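Local coordinates for YkuI protein (PDB 2BAS), which binds the bacterial second messenger cyclic di-GMP through its EAL domain and is probably a phosphodiesterase that cleaves it, at residues Lys386-Asp391 with Thr404-Met409; Arg335-Asp340 with Tyr414-Leu419. All blocks are in the same frame, centred on the assembly; numbering follows the deposited sequence.

Both contacts belong to one antiparallel sheet in the C-terminal part of the chain, and their centres lie about 9 Å apart. Contact 1 pairs strand 401-409 with the sheet's outermost strand 388-394 and is only partly buried. Contact 2 joins strands 335-340 and 413-419 in the interior of the sheet and is almost wholly buried. Strands 401-409 and 413-419 are neighbours, so the two contacts meet directly: Phe-405 N lies 2.7 Å from Ile-417 O, and Thr-404 OG1 2.8 Å from Asp-418 OD1. At the margin, a short backbone pairing is supplemented by a serine hydroxyl and packed by phenylalanines; inside, a longer pairing combines apolar and aromatic packing with a salt bridge.

Contact 1 of 2, residues Lys386-Asp391 with Thr404-Met409; sequences KGFFSD and TFSYPM
Phe-389 and Phe-405 meet on one face of the sheet in the closely packed part of this contact. Phe-389 CD1 reaches the rim of the Phe-405 ring near its plane, 3.4 Å from Phe-405 CD1. The rings meet obliquely, with centroids 5.6 Å apart and planes at 81°. With its CG anti to the backbone N (chi1 -177°), Phe-405 carries its ring to the backbone of strand 388-394, and CE1 comes 3.4 Å from Phe-388 N. Phe-299 of the long helix 271-311 meets both rings. The two strands form a beta hairpin at the edge of the sheet. Its central bond, Ser-406 N to Phe-388 O (3.1 Å), is nearly straight; Ser-390 N adds another to Thr-404 O at 2.8 Å. Ser-390 then turns its hydroxyl inward (chi1 75°): OG accepts Thr-404 N at 3.0 Å and donates to Asp-391 O, so a side-chain oxygen takes the N-H of Thr-404, while Ser-390 O bonds to Arg-403 NE. On the other face Phe-388 packs more loosely, its CE1 4.4 Å from Ser-406 CB, beside helix 374-384, where Arg-380 makes a cation-pi contact with it. At the partly exposed ends, Lys-386 offers Pro-408 only backbone, while Asp-391, which does not touch 404-409, forms salt bridges with Arg-224 and Lys-225 of the second subunit.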
loop_
_atom_site.group_PDB
_atom_site.type_symbol
_atom_site.label_atom_id
_atom_site.label_comp_id
_atom_site.label_asym_id
_atom_site.label_seq_id
_atom_site.Cartn_x
_atom_site.Cartn_y
_atom_site.Cartn_z
ATOM N N LYS A 386 -11.975 -2.288 -26.386
ATOM C CA LYS A 386 -11.643 -3.696 -26.171
ATOM C C LYS A 386 -11.919 -4.037 -24.716
ATOM O O LYS A 386 -12.057 -3.137 -23.874
ATOM C CB LYS A 386 -10.157 -3.967 -26.435
ATOM C CG LYS A 386 -9.593 -3.515 -27.781
ATOM C CD LYS A 386 -9.684 -4.592 -28.877
ATOM C CE LYS A 386 -10.883 -4.390 -29.801
ATOM N NZ LYS A 386 -10.773 -3.144 -30.628
ATOM N N GLY A 387 -11.983 -5.338 -24.423
ATOM C CA GLY A 387 -12.118 -5.832 -23.055
ATOM C C GLY A 387 -10.743 -6.142 -22.490
ATOM O O GLY A 387 -9.745 -5.920 -23.186
ATOM N N PHE A 388 -10.680 -6.645 -21.244
ATOM C CA PHE A 388 -9.393 -6.984 -20.581
ATOM C C PHE A 388 -9.500 -7.548 -19.161
ATOM O O PHE A 388 -10.482 -7.307 -18.453
ATOM C CB PHE A 388 -8.457 -5.783 -20.552
ATOM C CG PHE A 388 -9.071 -4.559 -19.944
ATOM C CD1 PHE A 388 -9.209 -4.445 -18.566
ATOM C CD2 PHE A 388 -9.511 -3.515 -20.755
ATOM C CE1 PHE A 388 -9.783 -3.317 -18.006
ATOM C CE2 PHE A 388 -10.079 -2.382 -20.208
ATOM C CZ PHE A 388 -10.219 -2.275 -18.836
ATOM N N PHE A 389 -8.456 -8.282 -18.758
ATOM C CA PHE A 389 -8.368 -8.908 -17.451
ATOM C C PHE A 389 -7.959 -7.921 -16.384
ATOM O O PHE A 389 -7.043 -7.121 -16.581
ATOM C CB PHE A 389 -7.266 -9.987 -17.432
ATOM C CG PHE A 389 -7.644 -11.296 -18.057
ATOM C CD1 PHE A 389 -8.961 -11.708 -18.139
ATOM C CD2 PHE A 389 -6.652 -12.162 -18.491
ATOM C CE1 PHE A 389 -9.294 -12.934 -18.707
ATOM C CE2 PHE A 389 -6.976 -13.403 -19.053
ATOM C CZ PHE A 389 -8.304 -13.784 -19.166
ATOM N N SER A 390 -8.574 -8.025 -15.218
ATOM C CA SER A 390 -8.055 -7.316 -14.060
ATOM C C SER A 390 -6.832 -8.090 -13.597
ATOM O O SER A 390 -6.543 -9.176 -14.112
ATOM C CB SER A 390 -9.091 -7.302 -12.941
ATOM O OG SER A 390 -9.174 -8.563 -12.306
ATOM N N ASP A 391 -6.114 -7.542 -12.626
ATOM C CA ASP A 391 -5.056 -8.284 -11.948
ATOM C C ASP A 391 -5.673 -9.205 -10.888
ATOM O O ASP A 391 -6.882 -9.179 -10.687
ATOM C CB ASP A 391 -4.047 -7.332 -11.301
ATOM C CG ASP A 391 -4.696 -6.322 -10.380
ATOM O OD1 ASP A 391 -5.714 -5.693 -10.775
ATOM O OD2 ASP A 391 -4.161 -6.118 -9.280
ATOM N N THR A 404 -11.235 -10.708 -12.898
ATOM C CA THR A 404 -12.483 -10.263 -13.528
ATOM C C THR A 404 -12.140 -9.834 -14.941
ATOM O O THR A 404 -11.119 -9.176 -15.150
ATOM C CB THR A 404 -13.076 -9.019 -12.813
ATOM O OG1 THR A 404 -13.417 -9.334 -11.458
ATOM C CG2 THR A 404 -14.340 -8.467 -13.549
ATOM N N PHE A 405 -12.990 -10.195 -15.902
ATOM C CA PHE A 405 -12.841 -9.755 -17.288
ATOM C C PHE A 405 -13.937 -8.747 -17.671
ATOM O O PHE A 405 -15.119 -9.066 -17.555
ATOM C CB PHE A 405 -12.865 -10.943 -18.243
ATOM C CG PHE A 405 -12.642 -10.558 -19.665
ATOM C CD1 PHE A 405 -11.346 -10.426 -20.167
ATOM C CD2 PHE A 405 -13.720 -10.284 -20.503
ATOM C CE1 PHE A 405 -11.132 -10.052 -21.484
ATOM C CE2 PHE A 405 -13.507 -9.904 -21.834
ATOM C CZ PHE A 405 -12.216 -9.784 -22.320
ATOM N N SER A 406 -13.525 -7.558 -18.128
ATOM C CA SER A 406 -14.414 -6.433 -18.486
ATOM C C SER A 406 -14.580 -6.290 -19.986
ATOM O O SER A 406 -13.596 -6.160 -20.701
ATOM C CB SER A 406 -13.817 -5.109 -18.016
ATOM O OG SER A 406 -13.564 -5.143 -16.643
ATOM N N TYR A 407 -15.824 -6.244 -20.444
ATOM C CA TYR A 407 -16.124 -6.206 -21.863
ATOM C C TYR A 407 -17.099 -5.071 -22.186
ATOM O O TYR A 407 -18.127 -4.947 -21.524
ATOM C CB TYR A 407 -16.705 -7.554 -22.286
ATOM C CG TYR A 407 -17.069 -7.639 -23.740
ATOM C CD1 TYR A 407 -16.141 -8.066 -24.681
ATOM C CD2 TYR A 407 -18.345 -7.303 -24.184
ATOM C CE1 TYR A 407 -16.467 -8.150 -26.023
ATOM C CE2 TYR A 407 -18.688 -7.394 -25.544
ATOM C CZ TYR A 407 -17.744 -7.811 -26.446
ATOM O OH TYR A 407 -18.056 -7.901 -27.784
ATOM N N PRO A 408 -16.765 -4.221 -23.179
ATOM C CA PRO A 408 -17.692 -3.172 -23.607
ATOM C C PRO A 408 -18.711 -3.668 -24.639
ATOM O O PRO A 408 -18.339 -4.268 -25.645
ATOM C CB PRO A 408 -16.768 -2.111 -24.229
ATOM C CG PRO A 408 -15.561 -2.851 -24.684
ATOM C CD PRO A 408 -15.494 -4.168 -23.927
HETATM N N MSE A 409 -19.989 -3.411 -24.375
HETATM C CA MSE A 409 -21.066 -3.762 -25.289
HETATM C C MSE A 409 -21.634 -2.504 -25.921
HETATM O O MSE A 409 -21.166 -1.397 -25.650
HETATM C CB MSE A 409 -22.174 -4.491 -24.539
HETATM C CG MSE A 409 -21.811 -5.889 -24.080
HETATM SE SE MSE A 409 -23.152 -6.516 -22.812
HETATM C CE MSE A 409 -24.642 -6.698 -24.074
#

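Contact 2 of 2, residues Arg335-Asp340 with Tyr414-Leu419; sequences RIYMCD and YLFIDL
Tyr-337 and Phe-416 form a hydrogen-bonded antiparallel pair, with bonds in both directions: Phe-416 N to Tyr-337 O at 2.8 Å and Tyr-337 N to Phe-416 O at 3.1 Å. Cys-339 and Tyr-414 are joined in the same reciprocal way, and Asp-418 N bonds to Arg-335 O. Strand 335-340 is central in a sheet whose strand order resembles that of PAS-like domains. Aromatic contacts occupy the face carrying Tyr-337. Its ring, swung over strand 413-419 by chi1 of 63°, receives Phe-416 CB on one face in a CH-pi contact, 3.9 Å from the ring centroid; the two rings are nearly parallel, 18° between planes, but slid so far that they barely overlap. Cys-339 SG approaches the Phe-416 ring obliquely, 3.8 Å from CE1. Apolar side chains meet on the opposite face, where Leu-415 CD1 lies between Ile-336 CG2 (3.8 Å) and Met-338 CG (4.0 Å), beside helix 318-328. The charged contact is Arg-335 NH2 to Asp-418 OD2, a 2.7 Å salt bridge using the anti lone pair of the carboxylate, with the guanidinium and carboxylate planes 76° apart. Glu-397 and Asp-395 also bind this guanidinium. A water links Asp-418 OD1 to Tyr-337 OH. The arginine's positive charge, though shared with two further carboxylates, and the polar partners at OD1 would be expected to stabilise this buried aspartate in its ionised form.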
loop_
_atom_site.group_PDB
_atom_site.type_symbol
_atom_site.label_atom_id
_atom_site.label_comp_id
_atom_site.label_asym_id
_atom_site.label_seq_id
_atom_site.Cartn_x
_atom_site.Cartn_y
_atom_site.Cartn_z
ATOM N N ARG A 335 -19.296 -15.936 -11.891
ATOM C CA ARG A 335 -20.217 -14.799 -11.726
ATOM C C ARG A 335 -20.204 -13.919 -12.962
ATOM O O ARG A 335 -19.131 -13.632 -13.516
ATOM C CB ARG A 335 -19.881 -13.969 -10.492
ATOM C CG ARG A 335 -21.037 -13.122 -10.021
ATOM C CD ARG A 335 -20.618 -12.086 -9.009
ATOM N NE ARG A 335 -20.420 -12.631 -7.667
ATOM C CZ ARG A 335 -19.232 -12.857 -7.111
ATOM N NH1 ARG A 335 -19.162 -13.326 -5.872
ATOM N NH2 ARG A 335 -18.116 -12.603 -7.787
ATOM N N ILE A 336 -21.404 -13.536 -13.407
ATOM C CA ILE A 336 -21.593 -12.615 -14.542
ATOM C C ILE A 336 -22.701 -11.597 -14.228
ATOM O O ILE A 336 -23.742 -11.971 -13.678
ATOM C CB ILE A 336 -21.913 -13.380 -15.854
ATOM C CG1 ILE A 336 -20.852 -14.453 -16.103
ATOM C CG2 ILE A 336 -21.991 -12.425 -17.065
ATOM C CD1 ILE A 336 -21.063 -15.284 -17.360
ATOM N N TYR A 337 -22.462 -10.324 -14.579
ATOM C CA TYR A 337 -23.419 -9.220 -14.398
ATOM C C TYR A 337 -23.054 -8.030 -15.306
ATOM O O TYR A 337 -21.925 -7.960 -15.806
ATOM C CB TYR A 337 -23.473 -8.769 -12.923
ATOM C CG TYR A 337 -22.170 -8.201 -12.379
ATOM C CD1 TYR A 337 -21.957 -6.824 -12.284
ATOM C CD2 TYR A 337 -21.154 -9.043 -11.977
ATOM C CE1 TYR A 337 -20.740 -6.318 -11.788
ATOM C CE2 TYR A 337 -19.957 -8.562 -11.495
ATOM C CZ TYR A 337 -19.745 -7.210 -11.394
ATOM O OH TYR A 337 -18.525 -6.793 -10.900
HETATM N N MSE A 338 -23.999 -7.096 -15.488
HETATM C CA MSE A 338 -23.827 -5.897 -16.325
HETATM C C MSE A 338 -24.089 -4.586 -15.581
HETATM O O MSE A 338 -24.980 -4.525 -14.733
HETATM C CB MSE A 338 -24.778 -5.944 -17.527
HETATM C CG MSE A 338 -24.305 -6.749 -18.718
HETATM SE SE MSE A 338 -25.780 -7.205 -19.954
HETATM C CE MSE A 338 -26.543 -5.374 -20.377
ATOM N N CYS A 339 -23.351 -3.533 -15.943
ATOM C CA CYS A 339 -23.504 -2.199 -15.343
ATOM C C CYS A 339 -23.508 -1.096 -16.406
ATOM O O CYS A 339 -22.985 -1.307 -17.504
ATOM C CB CYS A 339 -22.336 -1.904 -14.394
ATOM S SG CYS A 339 -22.087 -3.032 -13.013
ATOM N N ASP A 340 -24.043 0.083 -16.058
ATOM C CA ASP A 340 -24.050 1.265 -16.955
ATOM C C ASP A 340 -22.837 2.199 -16.722
ATOM O O ASP A 340 -21.997 1.899 -15.875
ATOM C CB ASP A 340 -25.397 2.028 -16.909
ATOM C CG ASP A 340 -25.611 2.836 -15.615
ATOM O OD1 ASP A 340 -24.701 2.896 -14.750
ATOM O OD2 ASP A 340 -26.713 3.432 -15.468
ATOM N N TYR A 414 -21.842 -2.415 -19.829
ATOM C CA TYR A 414 -20.603 -3.086 -19.510
ATOM C C TYR A 414 -20.861 -4.434 -18.870
ATOM O O TYR A 414 -21.747 -4.587 -18.031
ATOM C CB TYR A 414 -19.692 -2.177 -18.657
ATOM C CG TYR A 414 -19.376 -0.902 -19.388
ATOM C CD1 TYR A 414 -20.174 0.227 -19.233
ATOM C CD2 TYR A 414 -18.322 -0.842 -20.292
ATOM C CE1 TYR A 414 -19.920 1.398 -19.951
ATOM C CE2 TYR A 414 -18.052 0.326 -21.016
ATOM C CZ TYR A 414 -18.855 1.440 -20.840
ATOM O OH TYR A 414 -18.585 2.598 -21.548
ATOM N N LEU A 415 -20.065 -5.406 -19.298
ATOM C CA LEU A 415 -20.225 -6.780 -18.917
ATOM C C LEU A 415 -19.042 -7.177 -18.044
ATOM O O LEU A 415 -17.884 -6.838 -18.338
ATOM C CB LEU A 415 -20.284 -7.626 -20.184
ATOM C CG LEU A 415 -20.328 -9.155 -20.146
ATOM C CD1 LEU A 415 -21.679 -9.671 -19.643
ATOM C CD2 LEU A 415 -20.034 -9.673 -21.560
ATOM N N PHE A 416 -19.342 -7.890 -16.961
ATOM C CA PHE A 416 -18.304 -8.325 -16.058
ATOM C C PHE A 416 -18.416 -9.822 -15.860
ATOM O O PHE A 416 -19.508 -10.351 -15.590
ATOM C CB PHE A 416 -18.393 -7.551 -14.753
ATOM C CG PHE A 416 -18.264 -6.072 -14.936
ATOM C CD1 PHE A 416 -19.390 -5.286 -15.183
ATOM C CD2 PHE A 416 -17.017 -5.469 -14.907
ATOM C CE1 PHE A 416 -19.280 -3.928 -15.389
ATOM C CE2 PHE A 416 -16.890 -4.116 -15.103
ATOM C CZ PHE A 416 -18.017 -3.338 -15.340
ATOM N N ILE A 417 -17.290 -10.501 -16.069
ATOM C CA ILE A 417 -17.196 -11.947 -15.935
ATOM C C ILE A 417 -16.073 -12.269 -14.955
ATOM O O ILE A 417 -14.911 -11.997 -15.241
ATOM C CB ILE A 417 -16.868 -12.598 -17.271
ATOM C CG1 ILE A 417 -17.928 -12.250 -18.323
ATOM C CG2 ILE A 417 -16.744 -14.079 -17.102
ATOM C CD1 ILE A 417 -17.505 -12.589 -19.749
ATOM N N ASP A 418 -16.423 -12.829 -13.801
ATOM C CA ASP A 418 -15.430 -13.204 -12.785
ATOM C C ASP A 418 -14.949 -14.615 -13.060
ATOM O O ASP A 418 -15.760 -15.500 -13.307
ATOM C CB ASP A 418 -16.028 -13.100 -11.373
ATOM C CG ASP A 418 -16.369 -11.653 -10.973
ATOM O OD1 ASP A 418 -15.845 -10.699 -11.607
ATOM O OD2 ASP A 418 -17.164 -11.472 -10.018
ATOM N N LEU A 419 -13.640 -14.835 -13.027
ATOM C CA LEU A 419 -13.104 -16.179 -13.301
ATOM C C LEU A 419 -12.705 -16.877 -11.997
ATOM O O LEU A 419 -12.074 -16.268 -11.136
ATOM C CB LEU A 419 -11.895 -16.135 -14.254
ATOM C CG LEU A 419 -11.753 -15.179 -15.440
ATOM C CD1 LEU A 419 -10.843 -15.817 -16.462
ATOM C CD2 LEU A 419 -13.054 -14.815 -16.104
HETATM O O HOH W 1 -15.943 -8.328 -10.680
#